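Local coordinates for protein shikimate 5-dehydrogenase (Mycobacterium fortuitum subsp. fortuitum DSM 46621, PDB 4XIJ) that probably catalyses the NADP-dependent interconversion of 3-dehydroshikimate and shikimate, the fourth step of chorismate biosynthesis, at residues Q86-D89 / R90-L93; P226-P230 / L231-V235; A255-E258 / Q259-M263; P266-A269 / M270-A273. All blocks are in the same frame, centred on the assembly; numbering follows the deposited sequence. Where two conformers were deposited one is given.

Interaction 1: Q86-D89 / R90-L93; sequences QRTD and RAQL
At T88 the chain turns from strand 86-87 into helix 89-94, and the first helical turn closes with Q92 N on T88 O at 3.1 Å and L93 N on D89 O at 3.0 Å. T88 is the N-cap. Its OG1 accepts from A91 N at 3.2 Å because the hydroxyl sits between the backbone N and the carbonyl carbon (chi1 63°), and the A91 methyl lies alongside at 3.4 Å from OG1 to CB. The same hydroxyl is hydrogen-bonded to D111 on strand 108-111, so the helix start is tied to the neighbouring strand. R90 CG packs on T88 OG1 while its extended chain carries the guanidinium away from the turn to salt bridges with D111 and D116. On the solvent side R87 folds over Q92. A bend at chi2 (-106°) swings the arginine back, and its guanidinium stacks on the Q92 amide with the two planes 18° apart, although the side chains themselves run at roughly a right angle. The amide is displaced toward the rim of the guanidinium, with Q92 OE1 3.6 Å from R87 NH2, while farther down R87 CG meets Q92 CG at 3.5 Å.

Interaction 2: P226-P230 / L231-V235; sequences PWPTP and LAQAV
Backbone and side-chain hydrogen bonds join P228, T229 and P230 to A232, Q233 and A234, where the loop leaving strand 218-221 enters helix 230-237 of the Rossmann-like domain. T229 is the N-cap: its OG1, turned in between backbone N and carbonyl carbon (chi1 58°), accepts from A232 N at 3.0 Å and is also hydrogen-bonded to D221 at the end of the strand. The helical ladder starts with Q233 N to T229 O (2.8 Å) and A234 N to P230 O (3.0 Å). Q233 adds a side-chain bond reaching back along the chain. With CG anti to its own carbonyl carbon and the chain extended beyond it, NE2 arrives 3.1 Å from P228 O, above the carbonyl plane and 46° out of it.

The apolar contacts centre on A232. Its methyl lies over one face of the W227 indole, CB being 3.5 Å from CH2, and P228 CB approaches the same methyl at 3.9 Å. P228 CG also meets Q233 CG at 3.7 Å, the proline ring and the glutamine chain crossing at about a right angle. The W227-P228 peptide bond is cis, and both side chains touch the A232 methyl. The D221 carboxylate, bonded to the capping hydroxyl near the helix start, would probably also interact favourably with the positive end of the helix dipole.

Interaction 3: A255-E258 / Q259-M263; sequences AQVE and QFTGM
F260 lays one face of its ring over the backbone of Q256, with Q256 C 4.1 Å above the ring plane and displaced toward its rim. The Q256 carbonyl oxygen sits by the CG-CD1 side of the ring, 3.2 Å from F260 CD1, while F260 N is hydrogen-bonded to that same oxygen at 2.8 Å. The ring also meets H32 of helix 28-38, their planes inclined by about 35°. The Q259 amide is carried past A255 O, which lies 3.4 Å from Q259 CG, and the extended chain delivers its two ends to R109 and D111. The Q256 amide is hydrogen-bonded to T99, S71 and H32.

Here helix 246-261 runs out, and its last turns combine regular backbone bonds with an ST turn. V257 O is gripped by two donors of T261, N at 2.9 Å and OG1 at 2.8 Å, which reach it from opposite faces of the carbonyl plane. With chi1 at 65°, OG1 stands between backbone N and carbonyl carbon, within reach but above the carbonyl plane, not on a lone pair. T261 OG1 then accepts from M263 N at 3.1 Å, closing the ST turn as the chain leaves the helix. G262 is the first residue to depart from helical geometry, with phi 71°, a value that glycine tolerates readily; its N still donates to E258 O at 2.9 Å. E258 extends over the exit, its CA-H pointing at M263 O in a CH...O contact, its CG beside the same oxygen and its OE2 hydrogen-bonded to A265 N.

Interaction 4: P266-A269 / M270-A273; sequences PKEA and MRAA. With EDO (1,2-ethanediol), chain C; SO4 (sulfate ion), chain H.
R271 shares one guanidinium nitrogen between E268 of its own helix and a sulfate ion: NH2 lies 2.9 Å from E268 OE2 and 2.9 Å from sulfate O1. It belongs to the short C-terminal helix 267-272, which packs against helices 28-38 and 246-261. NH1 donates to sulfate O4 at 2.8 Å, so the anion takes a two-pronged grip at the guanidinium edge, its sulfur in the plane. The salt bridge is less flat: E268 bends at chi2 (-68°), which brings OE2 round toward R271 one turn on, offers its anti lone pair, and leaves carboxylate and guanidinium 50° apart. K267 CB lies over one guanidinium face.

At the helix start P266 occupies the N-cap position, and ethanediol, probably from the crystallisation liquor like the sulfate, binds the first amides: K267 N donates to its O2 and E268 N to its O1, both at 2.9 Å. Backbone bonds run from M270 N to P266 O and from R271 N to K267 O; the last, A273 N to A269 O, is weak. Toward the protein interior M270 runs extended to SD, which lies 3.9 Å from P266 CD, and the bend at chi3 then sets the direction of CE.

Interactions 3 and 4, on successive helices with centres 14 Å apart, touch directly: V257 CG2 packs on M270 CE at 3.8 Å and V257 CG1 on P266 CD at 4.1 Å. Both also lie against helix 28-38 of the substrate-binding domain. Interaction 1 comes within about 4 Å of interaction 3 at nearest atoms without touching; D111 bridges them, one carboxylate oxygen serving T88 and R90, the other Q259. Q256 of interaction 3 lies about 6 Å from a sulfate other than that on R271, consistent with the family's shikimate pocket nearby. Interaction 2 stands apart in the Rossmann-like domain, its centre 25 Å from that of interaction 4 and 34 Å from that of interaction 1.

Interaction 1: Q86-D89 / R90-L93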
loop_
_atom_site.group_PDB
_atom_site.type_symbol
_atom_site.label_atom_id
_atom_site.label_comp_id
_atom_site.label_asym_id
_atom_site.label_seq_id
_atom_site.Cartn_x
_atom_site.Cartn_y
_atom_site.Cartn_z
ATOM N N GLN A 86 -2.144 20.206 2.953
ATOM C CA GLN A 86 -3.253 19.751 2.144
ATOM C C GLN A 86 -3.244 18.226 2.187
ATOM O O GLN A 86 -2.165 17.629 2.281
ATOM C CB GLN A 86 -3.107 20.291 0.719
ATOM C CG GLN A 86 -3.017 21.848 0.706
ATOM C CD GLN A 86 -2.307 22.458 -0.533
ATOM O OE1 GLN A 86 -2.639 22.142 -1.655
ATOM N NE2 GLN A 86 -1.334 23.340 -0.296
ATOM N N ARG A 87 -4.409 17.586 2.146
ATOM C CA ARG A 87 -4.399 16.142 2.088
ATOM C C ARG A 87 -5.538 15.653 1.270
ATOM O O ARG A 87 -6.600 16.262 1.233
ATOM C CB ARG A 87 -4.475 15.480 3.439
ATOM C CG ARG A 87 -5.479 16.018 4.357
ATOM C CD ARG A 87 -4.746 16.855 5.459
ATOM N NE ARG A 87 -5.623 17.080 6.613
ATOM C CZ ARG A 87 -6.726 17.842 6.590
ATOM N NH1 ARG A 87 -7.090 18.474 5.474
ATOM N NH2 ARG A 87 -7.478 17.971 7.683
ATOM N N THR A 88 -5.330 14.526 0.625
ATOM C CA THR A 88 -6.419 13.934 -0.140
ATOM C C THR A 88 -7.465 13.334 0.794
ATOM O O THR A 88 -7.168 12.958 1.942
ATOM C CB THR A 88 -5.912 12.835 -1.098
ATOM O OG1 THR A 88 -5.342 11.775 -0.327
ATOM C CG2 THR A 88 -4.879 13.382 -2.066
ATOM N N ASP A 89 -8.680 13.237 0.307
ATOM C CA ASP A 89 -9.739 12.596 1.087
ATOM C C ASP A 89 -9.371 11.143 1.435
ATOM O O ASP A 89 -9.632 10.683 2.548
ATOM C CB ASP A 89 -11.069 12.587 0.334
ATOM C CG ASP A 89 -11.669 13.960 0.158
ATOM O OD1 ASP A 89 -11.240 14.913 0.839
ATOM O OD2 ASP A 89 -12.610 14.082 -0.659
ATOM N N ARG A 90 -8.752 10.401 0.500
ATOM C CA ARG A 90 -8.462 9.018 0.827
ATOM C C ARG A 90 -7.348 8.884 1.883
ATOM O O ARG A 90 -7.432 7.996 2.703
ATOM C CB ARG A 90 -8.124 8.218 -0.426
ATOM C CG ARG A 90 -6.821 8.671 -1.122
ATOM C CD ARG A 90 -6.707 7.890 -2.445
ATOM N NE ARG A 90 -5.411 8.179 -3.063
ATOM C CZ ARG A 90 -4.872 7.425 -4.019
ATOM N NH1 ARG A 90 -5.531 6.334 -4.455
ATOM N NH2 ARG A 90 -3.672 7.743 -4.507
ATOM N N ALA A 91 -6.378 9.803 1.916
ATOM C CA ALA A 91 -5.366 9.774 2.985
ATOM C C ALA A 91 -6.054 10.029 4.319
ATOM O O ALA A 91 -5.721 9.372 5.334
ATOM C CB ALA A 91 -4.280 10.825 2.745
ATOM N N GLN A 92 -6.970 11.002 4.371
ATOM C CA GLN A 92 -7.677 11.247 5.635
ATOM C C GLN A 92 -8.480 10.030 6.084
ATOM O O GLN A 92 -8.554 9.736 7.303
ATOM C CB GLN A 92 -8.633 12.433 5.537
ATOM C CG GLN A 92 -7.985 13.745 5.218
ATOM C CD GLN A 92 -8.937 14.940 5.398
ATOM O OE1 GLN A 92 -9.450 15.180 6.495
ATOM N NE2 GLN A 92 -9.177 15.683 4.311
ATOM N N LEU A 93 -9.080 9.332 5.126
ATOM C CA LEU A 93 -9.914 8.171 5.437
ATOM C C LEU A 93 -9.046 6.996 5.937
ATOM O O LEU A 93 -9.387 6.334 6.918
ATOM C CB LEU A 93 -10.726 7.815 4.196
ATOM C CG LEU A 93 -11.840 6.801 4.300
ATOM C CD1 LEU A 93 -12.915 7.130 5.369
ATOM C CD2 LEU A 93 -12.447 6.661 2.905
#

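Interaction 2: P226-P230 / L231-V235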
loop_
_atom_site.group_PDB
_atom_site.type_symbol
_atom_site.label_atom_id
_atom_site.label_comp_id
_atom_site.label_asym_id
_atom_site.label_seq_id
_atom_site.Cartn_x
_atom_site.Cartn_y
_atom_site.Cartn_z
ATOM N N PRO A 226 9.778 -15.604 0.471
ATOM C CA PRO A 226 9.868 -16.320 -0.811
ATOM C C PRO A 226 8.513 -16.409 -1.543
ATOM O O PRO A 226 7.477 -16.073 -0.973
ATOM C CB PRO A 226 10.370 -17.712 -0.400
ATOM C CG PRO A 226 11.037 -17.500 0.956
ATOM C CD PRO A 226 10.202 -16.439 1.613
ATOM N N TRP A 227 8.528 -16.813 -2.805
ATOM C CA TRP A 227 7.294 -16.965 -3.580
ATOM C C TRP A 227 7.399 -18.250 -4.390
ATOM O O TRP A 227 8.434 -18.507 -4.967
ATOM C CB TRP A 227 7.075 -15.765 -4.511
ATOM C CG TRP A 227 5.710 -15.764 -5.124
ATOM C CD1 TRP A 227 5.379 -16.125 -6.399
ATOM C CD2 TRP A 227 4.493 -15.441 -4.468
ATOM N NE1 TRP A 227 4.024 -16.017 -6.585
ATOM C CE2 TRP A 227 3.456 -15.600 -5.407
ATOM C CE3 TRP A 227 4.177 -15.015 -3.174
ATOM C CZ2 TRP A 227 2.115 -15.334 -5.090
ATOM C CZ3 TRP A 227 2.853 -14.774 -2.857
ATOM C CH2 TRP A 227 1.843 -14.931 -3.813
ATOM N N PRO A 228 6.328 -19.041 -4.471
ATOM C CA PRO A 228 5.009 -18.807 -3.849
ATOM C C PRO A 228 4.994 -19.168 -2.377
ATOM O O PRO A 228 5.596 -20.164 -1.939
ATOM C CB PRO A 228 4.085 -19.751 -4.630
ATOM C CG PRO A 228 5.032 -20.901 -5.085
ATOM C CD PRO A 228 6.347 -20.215 -5.371
ATOM N N THR A 229 4.312 -18.349 -1.594
ATOM C CA THR A 229 4.076 -18.662 -0.191
ATOM C C THR A 229 3.204 -19.914 -0.037
ATOM O O THR A 229 2.517 -20.346 -0.994
ATOM C CB THR A 229 3.360 -17.488 0.484
ATOM O OG1 THR A 229 2.134 -17.257 -0.222
ATOM C CG2 THR A 229 4.240 -16.214 0.469
ATOM N N PRO A 230 3.196 -20.508 1.174
ATOM C CA PRO A 230 2.238 -21.602 1.414
ATOM C C PRO A 230 0.792 -21.230 1.088
ATOM O O PRO A 230 0.046 -22.045 0.477
ATOM C CB PRO A 230 2.409 -21.889 2.918
ATOM C CG PRO A 230 3.867 -21.640 3.121
ATOM C CD PRO A 230 4.186 -20.401 2.258
ATOM N N LEU A 231 0.395 -20.019 1.469
ATOM C CA LEU A 231 -0.939 -19.528 1.126
ATOM C C LEU A 231 -1.158 -19.540 -0.400
ATOM O O LEU A 231 -2.157 -20.091 -0.899
ATOM C CB LEU A 231 -1.113 -18.108 1.678
ATOM C CG LEU A 231 -2.409 -17.383 1.284
ATOM C CD1 LEU A 231 -3.670 -18.193 1.694
ATOM C CD2 LEU A 231 -2.416 -15.988 1.947
ATOM N N ALA A 232 -0.208 -18.970 -1.147
ATOM C CA ALA A 232 -0.349 -18.923 -2.605
ATOM C C ALA A 232 -0.421 -20.309 -3.189
ATOM O O ALA A 232 -1.164 -20.537 -4.144
ATOM C CB ALA A 232 0.805 -18.166 -3.211
ATOM N N GLN A 233 0.393 -21.221 -2.653
ATOM C CA GLN A 233 0.415 -22.570 -3.192
ATOM C C GLN A 233 -0.938 -23.254 -3.018
ATOM O O GLN A 233 -1.434 -23.948 -3.905
ATOM C CB GLN A 233 1.498 -23.402 -2.523
ATOM C CG GLN A 233 2.896 -22.982 -2.919
ATOM C CD GLN A 233 3.931 -23.779 -2.127
ATOM O OE1 GLN A 233 3.956 -25.026 -2.182
ATOM N NE2 GLN A 233 4.745 -23.085 -1.355
ATOM N N ALA A 234 -1.529 -23.065 -1.857
ATOM C CA ALA A 234 -2.831 -23.666 -1.611
ATOM C C ALA A 234 -3.903 -23.081 -2.517
ATOM O O ALA A 234 -4.725 -23.815 -3.070
ATOM C CB ALA A 234 -3.224 -23.490 -0.166
ATOM N N VAL A 235 -3.902 -21.752 -2.648
ATOM C CA VAL A 235 -4.866 -21.106 -3.519
ATOM C C VAL A 235 -4.706 -21.628 -4.953
ATOM O O VAL A 235 -5.688 -21.968 -5.634
ATOM C CB VAL A 235 -4.697 -19.569 -3.479
ATOM C CG1 VAL A 235 -5.539 -18.877 -4.578
ATOM C CG2 VAL A 235 -5.151 -19.036 -2.109
#

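Interaction 3: A255-E258 / Q259-M263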
loop_
_atom_site.group_PDB
_atom_site.type_symbol
_atom_site.label_atom_id
_atom_site.label_comp_id
_atom_site.label_asym_id
_atom_site.label_seq_id
_atom_site.Cartn_x
_atom_site.Cartn_y
_atom_site.Cartn_z
ATOM N N ALA A 255 1.651 5.672 -8.813
ATOM C CA ALA A 255 0.911 6.873 -8.469
ATOM C C ALA A 255 1.830 8.020 -7.957
ATOM O O ALA A 255 1.664 9.186 -8.300
ATOM C CB ALA A 255 -0.163 6.499 -7.428
ATOM N N GLN A 256 2.859 7.658 -7.210
ATOM C CA GLN A 256 3.847 8.639 -6.777
ATOM C C GLN A 256 4.608 9.224 -7.954
ATOM O O GLN A 256 4.815 10.446 -8.029
ATOM C CB GLN A 256 4.833 8.009 -5.810
ATOM C CG GLN A 256 4.157 7.537 -4.522
ATOM C CD GLN A 256 5.122 6.949 -3.546
ATOM O OE1 GLN A 256 6.170 6.435 -3.957
ATOM N NE2 GLN A 256 4.780 6.984 -2.264
ATOM N N VAL A 257 5.039 8.362 -8.887
ATOM C CA VAL A 257 5.795 8.862 -10.050
ATOM C C VAL A 257 4.933 9.850 -10.846
ATOM O O VAL A 257 5.455 10.915 -11.273
ATOM C CB VAL A 257 6.286 7.710 -10.931
ATOM C CG1 VAL A 257 6.794 8.212 -12.319
ATOM C CG2 VAL A 257 7.380 6.924 -10.176
ATOM N N GLU A 258 3.635 9.537 -11.024
ATOM C CA GLU A 258 2.796 10.414 -11.808
ATOM C C GLU A 258 2.618 11.752 -11.085
ATOM O O GLU A 258 2.657 12.831 -11.716
ATOM C CB GLU A 258 1.454 9.753 -12.107
ATOM C CG GLU A 258 1.659 8.568 -13.007
ATOM C CD GLU A 258 0.352 8.037 -13.571
ATOM O OE1 GLU A 258 -0.742 8.464 -13.126
ATOM O OE2 GLU A 258 0.412 7.159 -14.467
ATOM N N GLN A 259 2.406 11.719 -9.771
ATOM C CA GLN A 259 2.245 12.969 -9.053
ATOM C C GLN A 259 3.524 13.807 -9.009
ATOM O O GLN A 259 3.457 15.057 -9.030
ATOM C CB GLN A 259 1.753 12.702 -7.621
ATOM C CG GLN A 259 0.305 12.174 -7.626
ATOM C CD GLN A 259 -0.259 12.032 -6.232
ATOM O OE1 GLN A 259 -0.152 12.946 -5.425
ATOM N NE2 GLN A 259 -0.855 10.880 -5.925
ATOM N N PHE A 260 4.686 13.146 -8.900
ATOM C CA PHE A 260 5.937 13.916 -8.792
ATOM C C PHE A 260 6.332 14.508 -10.155
ATOM O O PHE A 260 6.884 15.616 -10.213
ATOM C CB PHE A 260 7.121 13.072 -8.310
ATOM C CG PHE A 260 7.035 12.524 -6.865
ATOM C CD1 PHE A 260 5.893 12.674 -6.058
ATOM C CD2 PHE A 260 8.138 11.825 -6.334
ATOM C CE1 PHE A 260 5.851 12.132 -4.772
ATOM C CE2 PHE A 260 8.101 11.265 -5.026
ATOM C CZ PHE A 260 6.949 11.428 -4.254
ATOM N N THR A 261 6.130 13.745 -11.230
ATOM C CA THR A 261 6.664 14.164 -12.550
ATOM C C THR A 261 5.655 14.808 -13.453
ATOM O O THR A 261 6.040 15.447 -14.420
ATOM C CB THR A 261 7.251 12.979 -13.353
ATOM O OG1 THR A 261 6.187 12.073 -13.674
ATOM C CG2 THR A 261 8.323 12.275 -12.535
ATOM N N GLY A 262 4.375 14.601 -13.163
ATOM C CA GLY A 262 3.315 15.031 -14.069
ATOM C C GLY A 262 3.199 14.233 -15.360
ATOM O O GLY A 262 2.468 14.650 -16.274
ATOM N N MET A 263 3.902 13.108 -15.445
ATOM C CA MET A 263 3.927 12.273 -16.647
ATOM C C MET A 263 3.302 10.908 -16.336
ATOM O O MET A 263 3.367 10.432 -15.193
ATOM C CB MET A 263 5.366 12.120 -17.146
ATOM C CG MET A 263 6.136 13.444 -17.094
ATOM S SD MET A 263 7.889 13.263 -17.490
ATOM C CE MET A 263 7.556 12.917 -19.175
#

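Interaction 4: P266-A269 / M270-A273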
loop_
_atom_site.group_PDB
_atom_site.type_symbol
_atom_site.label_atom_id
_atom_site.label_comp_id
_atom_site.label_asym_id
_atom_site.label_seq_id
_atom_site.Cartn_x
_atom_site.Cartn_y
_atom_site.Cartn_z
ATOM N N PRO A 266 5.934 5.119 -16.459
ATOM C CA PRO A 266 6.535 4.267 -17.496
ATOM C C PRO A 266 6.475 2.838 -16.973
ATOM O O PRO A 266 7.380 2.357 -16.285
ATOM C CB PRO A 266 7.971 4.798 -17.598
ATOM C CG PRO A 266 8.277 5.277 -16.175
ATOM C CD PRO A 266 6.937 5.800 -15.634
ATOM N N LYS A 267 5.380 2.165 -17.265
ATOM C CA LYS A 267 5.088 0.945 -16.493
ATOM C C LYS A 267 6.043 -0.204 -16.801
ATOM O O LYS A 267 6.426 -0.934 -15.879
ATOM C CB LYS A 267 3.638 0.480 -16.698
ATOM C CG LYS A 267 2.617 1.503 -16.226
ATOM C CD LYS A 267 1.194 0.972 -16.169
ATOM C CE LYS A 267 0.312 1.963 -15.450
ATOM N NZ LYS A 267 -1.114 1.487 -15.286
ATOM N N GLU A 268 6.450 -0.389 -18.064
ATOM C CA GLU A 268 7.346 -1.499 -18.369
ATOM C C GLU A 268 8.693 -1.255 -17.718
ATOM O O GLU A 268 9.357 -2.195 -17.234
ATOM C CB GLU A 268 7.486 -1.717 -19.884
ATOM C CG GLU A 268 6.267 -2.484 -20.475
ATOM C CD GLU A 268 6.154 -3.958 -20.007
ATOM O OE1 GLU A 268 6.886 -4.829 -20.595
ATOM O OE2 GLU A 268 5.337 -4.250 -19.095
ATOM N N ALA A 269 9.152 -0.008 -17.732
ATOM C CA ALA A 269 10.464 0.306 -17.132
ATOM C C ALA A 269 10.397 0.033 -15.624
ATOM O O ALA A 269 11.339 -0.509 -15.046
ATOM C CB ALA A 269 10.828 1.744 -17.415
ATOM N N MET A 270 9.291 0.387 -14.981
ATOM C CA MET A 270 9.169 0.135 -13.539
ATOM C C MET A 270 9.036 -1.356 -13.237
ATOM O O MET A 270 9.576 -1.838 -12.239
ATOM C CB MET A 270 7.980 0.940 -12.987
ATOM C CG MET A 270 8.309 2.438 -13.060
ATOM S SD MET A 270 6.968 3.490 -12.496
ATOM C CE MET A 270 7.010 3.217 -10.696
ATOM N N ARG A 271 8.330 -2.090 -14.104
ATOM C CA ARG A 271 8.295 -3.554 -13.930
ATOM C C ARG A 271 9.687 -4.181 -14.029
ATOM O O ARG A 271 9.952 -5.196 -13.332
ATOM C CB ARG A 271 7.358 -4.230 -14.932
ATOM C CG ARG A 271 5.871 -3.912 -14.651
ATOM C CD ARG A 271 4.953 -4.493 -15.743
ATOM N NE ARG A 271 3.567 -4.139 -15.461
ATOM C CZ ARG A 271 2.785 -3.439 -16.285
ATOM N NH1 ARG A 271 1.543 -3.162 -15.917
ATOM N NH2 ARG A 271 3.240 -3.052 -17.479
ATOM N N ALA A 272 10.546 -3.645 -14.903
ATOM C CA ALA A 272 11.898 -4.184 -15.017
ATOM C C ALA A 272 12.677 -4.014 -13.719
ATOM O O ALA A 272 13.587 -4.782 -13.449
ATOM C CB ALA A 272 12.657 -3.514 -16.207
ATOM N N ALA A 273 12.320 -3.008 -12.919
ATOM C CA ALA A 273 13.034 -2.722 -11.673
ATOM C C ALA A 273 12.391 -3.378 -10.442
ATOM O O ALA A 273 12.857 -3.229 -9.318
ATOM C CB ALA A 273 13.123 -1.177 -11.457
HETATM C C1 EDO C . 4.882 0.727 -20.460
HETATM O O1 EDO C . 6.195 1.169 -20.472
HETATM C C2 EDO C . 4.116 1.956 -20.820
HETATM O O2 EDO C . 3.606 2.497 -19.598
HETATM S S SO4 H . -0.418 -1.929 -18.613
HETATM O O1 SO4 H . 1.029 -1.685 -18.822
HETATM O O2 SO4 H . -0.847 -3.086 -19.421
HETATM O O3 SO4 H . -1.171 -0.741 -19.052
HETATM O O4 SO4 H . -0.714 -2.185 -17.191
#